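Local coordinates for sugar kinase (Agrobacterium tumefaciens, PDB 2RBC), which probably phosphorylates a sugar at the expense of ATP, as a putative ribokinase-like member of the pfkB carbohydrate kinase family, at residues 31-36 / 84-89; 161-166 / 173-178. All coordinates share one frame; numbering follows the deposited sequence.

Contact 1 of 2, residues 31-36 / 84-89; sequences HVLCVG and SLWGAV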
loop_
_atom_site.group_PDB
_atom_site.type_symbol
_atom_site.label_atom_id
_atom_site.label_comp_id
_atom_site.label_asym_id
_atom_site.label_seq_id
_atom_site.Cartn_x
_atom_site.Cartn_y
_atom_site.Cartn_z
ATOM N N HIS A 31 -0.771 33.755 -1.964
ATOM C CA HIS A 31 0.024 32.713 -1.402
ATOM C C HIS A 31 -0.575 32.238 -0.080
ATOM O O HIS A 31 -0.717 33.011 0.858
ATOM C CB HIS A 31 1.436 33.226 -1.185
ATOM C CG HIS A 31 2.438 32.135 -1.010
ATOM N ND1 HIS A 31 3.791 32.378 -0.946
ATOM C CD2 HIS A 31 2.290 30.787 -0.923
ATOM C CE1 HIS A 31 4.428 31.222 -0.794
ATOM N NE2 HIS A 31 3.536 30.247 -0.762
ATOM N N VAL A 32 -0.949 30.958 -0.036
ATOM C CA VAL A 32 -1.570 30.326 1.131
ATOM C C VAL A 32 -0.601 29.259 1.690
ATOM O O VAL A 32 -0.136 28.412 0.937
ATOM C CB VAL A 32 -2.899 29.653 0.758
ATOM C CG1 VAL A 32 -3.523 29.025 1.975
ATOM C CG2 VAL A 32 -3.881 30.645 0.094
ATOM N N LEU A 33 -0.291 29.348 2.980
ATOM C CA LEU A 33 0.365 28.310 3.756
ATOM C C LEU A 33 -0.632 27.298 4.256
ATOM O O LEU A 33 -1.549 27.633 4.997
ATOM C CB LEU A 33 1.066 28.876 4.983
ATOM C CG LEU A 33 1.825 27.887 5.899
ATOM C CD1 LEU A 33 2.971 27.081 5.147
ATOM C CD2 LEU A 33 2.384 28.609 7.116
ATOM N N CYS A 34 -0.416 26.050 3.885
ATOM C CA CYS A 34 -1.206 24.923 4.421
ATOM C C CYS A 34 -0.328 24.149 5.373
ATOM O O CYS A 34 0.843 23.954 5.117
ATOM C CB CYS A 34 -1.697 24.037 3.290
ATOM S SG CYS A 34 -2.707 24.964 2.129
ATOM N N VAL A 35 -0.890 23.721 6.497
ATOM C CA VAL A 35 -0.144 22.987 7.511
ATOM C C VAL A 35 -0.879 21.712 7.909
ATOM O O VAL A 35 -2.072 21.761 8.239
ATOM C CB VAL A 35 0.022 23.816 8.780
ATOM C CG1 VAL A 35 0.829 23.050 9.832
ATOM C CG2 VAL A 35 0.650 25.205 8.443
ATOM N N GLY A 36 -0.163 20.590 7.851
ATOM C CA GLY A 36 -0.660 19.313 8.354
ATOM C C GLY A 36 -0.246 18.043 7.642
ATOM O O GLY A 36 0.907 17.819 7.357
ATOM N N SER A 84 2.129 26.720 -0.288
ATOM C CA SER A 84 3.240 26.124 0.471
ATOM C C SER A 84 2.663 25.176 1.506
ATOM O O SER A 84 1.557 25.381 1.979
ATOM C CB SER A 84 4.040 27.190 1.180
ATOM O OG SER A 84 4.740 27.974 0.254
ATOM N N LEU A 85 3.415 24.135 1.840
ATOM C CA LEU A 85 2.993 23.162 2.786
ATOM C C LEU A 85 4.071 22.915 3.849
ATOM O O LEU A 85 5.227 22.720 3.528
ATOM C CB LEU A 85 2.646 21.882 2.045
ATOM C CG LEU A 85 2.168 20.670 2.839
ATOM C CD1 LEU A 85 0.822 20.851 3.463
ATOM C CD2 LEU A 85 2.220 19.401 1.962
ATOM N N TRP A 86 3.655 22.951 5.115
ATOM C CA TRP A 86 4.499 22.551 6.239
ATOM C C TRP A 86 3.839 21.300 6.729
ATOM O O TRP A 86 2.647 21.256 6.916
ATOM C CB TRP A 86 4.523 23.587 7.361
ATOM C CG TRP A 86 5.208 24.861 7.004
ATOM C CD1 TRP A 86 5.878 25.155 5.835
ATOM C CD2 TRP A 86 5.328 26.019 7.831
ATOM N NE1 TRP A 86 6.387 26.441 5.887
ATOM C CE2 TRP A 86 6.059 26.991 7.099
ATOM C CE3 TRP A 86 4.885 26.337 9.122
ATOM C CZ2 TRP A 86 6.370 28.245 7.624
ATOM C CZ3 TRP A 86 5.187 27.616 9.631
ATOM C CH2 TRP A 86 5.913 28.539 8.882
ATOM N N GLY A 87 4.631 20.269 6.891
ATOM C CA GLY A 87 4.129 18.934 7.170
ATOM C C GLY A 87 5.394 18.168 7.425
ATOM O O GLY A 87 6.486 18.726 7.270
ATOM N N ALA A 88 5.266 16.918 7.836
ATOM C CA ALA A 88 6.411 16.091 8.185
ATOM C C ALA A 88 6.378 14.788 7.412
ATOM O O ALA A 88 5.315 14.193 7.223
ATOM C CB ALA A 88 6.463 15.796 9.731
ATOM N N VAL A 89 7.559 14.351 6.973
ATOM C CA VAL A 89 7.756 12.998 6.451
ATOM C C VAL A 89 8.907 12.411 7.234
ATOM O O VAL A 89 9.657 13.145 7.875
ATOM C CB VAL A 89 8.077 12.958 4.914
ATOM C CG1 VAL A 89 6.852 13.335 4.086
ATOM C CG2 VAL A 89 9.266 13.818 4.575
HETATM O O HOH W 1 2.530 15.958 8.329
#
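Residues 31-35 and 84-86 run side by side as parallel strands, their axes 4.7 Å apart and 25° askew, with Leu33, Cys34 and Val35 level with Ser84, Leu85 and Trp86. They are neighbours in the large, mostly parallel sheet of the ribokinase-type alpha/beta fold. Within these segments Ser84 N bonds to Val32 O at 3.1 Å and Cys34 N to Ser84 O; Trp86 N then donates to Cys34 O, and Gly36 N to Trp86 O.

Leu33 and Trp86 lie on the sheet face that helix 168-180 packs against. The two side chains meet at about a right angle, both leucine methyls resting on one face of the indole. CD1 of Leu33 stands 3.4 Å from the centroid of the Trp86 five-membered ring in a CH-pi contact, while Leu33 CD2 lies over the benzo ring, 3.9 Å from Trp86 CZ3 and almost equidistant from the six ring atoms. With CG opposite the backbone N (chi1 -179°), the Leu33 branches extend toward the tryptophan. Arg148 makes a cation-pi interaction with the same indole. Beyond Leu33, His31 meets Ser84 at its ring edge: NE2 and OG are 2.8 Å apart, OG near the imidazole plane, in a bond bent to 147° for which either atom may be donor. Phe158 packs edge-to-face with the imidazole.

On the reverse face Leu85 turns back over the neighbouring backbone, bringing CD1 within 3.5 Å of Cys34 O, and both residues pack on helix 68-78. Where direct pairing stops, a water continues the link, donating to Gly36 O at 2.7 Å and accepting from Ala88 N at 2.9 Å.

Contact 2 of 2, residues 161-166 / 173-178; sequences VLVDVR and DVLTVA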
loop_
_atom_site.group_PDB
_atom_site.type_symbol
_atom_site.label_atom_id
_atom_site.label_comp_id
_atom_site.label_asym_id
_atom_site.label_seq_id
_atom_site.Cartn_x
_atom_site.Cartn_y
_atom_site.Cartn_z
ATOM N N VAL A 161 -3.344 31.522 5.965
ATOM C CA VAL A 161 -2.870 30.210 6.401
ATOM C C VAL A 161 -4.073 29.312 6.632
ATOM O O VAL A 161 -5.167 29.776 6.988
ATOM C CB VAL A 161 -1.988 30.257 7.673
ATOM C CG1 VAL A 161 -0.839 31.220 7.490
ATOM C CG2 VAL A 161 -2.783 30.584 8.922
ATOM N N LEU A 162 -3.868 28.036 6.338
ATOM C CA LEU A 162 -4.873 27.004 6.554
ATOM C C LEU A 162 -4.229 25.858 7.303
ATOM O O LEU A 162 -3.140 25.394 6.924
ATOM C CB LEU A 162 -5.427 26.519 5.209
ATOM C CG LEU A 162 -6.410 25.347 5.227
ATOM C CD1 LEU A 162 -7.652 25.600 6.074
ATOM C CD2 LEU A 162 -6.701 24.883 3.785
ATOM N N VAL A 163 -4.851 25.395 8.391
ATOM C CA VAL A 163 -4.248 24.319 9.179
ATOM C C VAL A 163 -5.277 23.218 9.376
ATOM O O VAL A 163 -6.454 23.510 9.520
ATOM C CB VAL A 163 -3.692 24.780 10.578
ATOM C CG1 VAL A 163 -2.681 26.034 10.442
ATOM C CG2 VAL A 163 -4.830 25.034 11.587
ATOM N N ASP A 164 -4.807 21.961 9.353
ATOM C CA ASP A 164 -5.625 20.787 9.724
ATOM C C ASP A 164 -5.366 20.336 11.168
ATOM O O ASP A 164 -4.614 20.978 11.883
ATOM C CB ASP A 164 -5.486 19.660 8.669
ATOM C CG ASP A 164 -4.178 18.923 8.711
ATOM O OD1 ASP A 164 -3.505 18.946 9.760
ATOM O OD2 ASP A 164 -3.794 18.299 7.663
ATOM N N VAL A 165 -6.031 19.262 11.596
ATOM C CA VAL A 165 -5.966 18.807 12.979
ATOM C C VAL A 165 -4.802 17.829 13.231
ATOM O O VAL A 165 -4.629 17.367 14.335
ATOM C CB VAL A 165 -7.292 18.138 13.436
ATOM C CG1 VAL A 165 -8.424 19.174 13.477
ATOM C CG2 VAL A 165 -7.641 16.881 12.575
ATOM N N ARG A 166 -3.974 17.578 12.228
ATOM C CA ARG A 166 -2.972 16.518 12.319
ATOM C C ARG A 166 -1.706 16.863 13.114
ATOM O O ARG A 166 -1.116 15.995 13.721
ATOM C CB ARG A 166 -2.574 16.027 10.923
ATOM C CG ARG A 166 -1.474 14.925 10.940
ATOM C CD ARG A 166 -1.915 13.647 11.684
ATOM N NE ARG A 166 -2.914 12.998 10.857
ATOM C CZ ARG A 166 -4.243 13.106 10.972
ATOM N NH1 ARG A 166 -4.840 13.760 11.976
ATOM N NH2 ARG A 166 -5.010 12.488 10.079
ATOM N N ASP A 173 0.312 27.393 16.620
ATOM C CA ASP A 173 1.261 28.482 16.429
ATOM C C ASP A 173 1.026 29.224 15.140
ATOM O O ASP A 173 1.115 30.464 15.097
ATOM C CB ASP A 173 2.672 27.943 16.351
ATOM C CG ASP A 173 3.303 27.740 17.692
ATOM O OD1 ASP A 173 2.703 28.136 18.734
ATOM O OD2 ASP A 173 4.430 27.174 17.695
ATOM N N VAL A 174 0.767 28.478 14.071
ATOM C CA VAL A 174 0.545 29.106 12.765
ATOM C C VAL A 174 -0.734 29.990 12.781
ATOM O O VAL A 174 -0.750 31.127 12.261
ATOM C CB VAL A 174 0.504 28.045 11.636
ATOM C CG1 VAL A 174 -0.021 28.686 10.351
ATOM C CG2 VAL A 174 1.949 27.407 11.416
ATOM N N LEU A 175 -1.800 29.464 13.381
ATOM C CA LEU A 175 -3.028 30.231 13.509
ATOM C C LEU A 175 -2.805 31.513 14.317
ATOM O O LEU A 175 -3.241 32.571 13.916
ATOM C CB LEU A 175 -4.182 29.426 14.137
ATOM C CG LEU A 175 -4.750 28.267 13.322
ATOM C CD1 LEU A 175 -5.744 27.428 14.193
ATOM C CD2 LEU A 175 -5.410 28.746 12.025
ATOM N N THR A 176 -2.151 31.382 15.467
ATOM C CA THR A 176 -1.890 32.511 16.348
ATOM C C THR A 176 -1.096 33.609 15.677
ATOM O O THR A 176 -1.484 34.799 15.727
ATOM C CB THR A 176 -1.186 32.053 17.620
ATOM O OG1 THR A 176 -2.029 31.096 18.264
ATOM C CG2 THR A 176 -0.920 33.263 18.597
ATOM N N VAL A 177 0.012 33.231 15.055
ATOM C CA VAL A 177 0.909 34.226 14.438
ATOM C C VAL A 177 0.157 34.880 13.259
ATOM O O VAL A 177 0.084 36.110 13.152
ATOM C CB VAL A 177 2.268 33.570 13.996
ATOM C CG1 VAL A 177 3.152 34.571 13.211
ATOM C CG2 VAL A 177 3.016 33.023 15.233
ATOM N N ALA A 178 -0.518 34.064 12.431
ATOM C CA ALA A 178 -1.221 34.606 11.277
ATOM C C ALA A 178 -2.284 35.647 11.690
ATOM O O ALA A 178 -2.400 36.743 11.103
ATOM C CB ALA A 178 -1.867 33.468 10.464
#
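Val161 and Val163 project from one side of strand 161-163 onto helix 173-178, where Val174, Leu175 and Ala178 receive them in a wholly apolar, buried interface. The short helix axis runs 8.6 Å from the strand and nearly antiparallel to it, at 155°. Val161 reaches the helix with CG2, which its first torsion (chi1 -54°) sets between the backbone N and the carbonyl carbon. This methyl fits between two helix residues one turn apart: it is 3.6 Å from Val174 CG1 and only 3.4 Å from Ala178 CB, tighter than usual van der Waals contact. The small alanine side chain thus lies directly against the strand.

Val174 CG1 serves both valines. It meets Val161 at a slant, whereas Val163 lies alongside Val174 and points the opposite way, with its CG1 3.8 Å from that methyl. The other branch of Val163 is taken up by Leu175: CG2 approaches Leu175 CD1 at 3.7 Å, and the leucine fork, CG and CD2 included, closes around it.

Past the strand end, Asp164 OD1 accepts from Arg166 N at 2.9 Å, from above the carboxylate plane, forming an Asx turn; its OD2 accepts from Ala37 N. The helix packs back on the strand it follows, as in a beta-alpha-beta crossover, here strand 160-163, helix 168-180 and strand 185-189.

Contact 1 closes before contact 2 opens along the chain, yet their centres lie only about 10 Å apart on one sheet. Strand 31-35 sits between strands 82-90 and 160-163, so it belongs to the pairing of contact 1 and also borders contact 2: Leu33 O with Leu162 N at 2.7 Å, and Val35 N with Leu162 O, are probable hydrogen bonds. Helix 168-180 spans both, with Val174 CG2 packing on Trp86 CZ3 at 3.7 Å. Gly36 CA and Asp164 OD1 also pack together. The two contacts therefore form one continuous part of the core of the presumed kinase domain, with helices on both sheet faces.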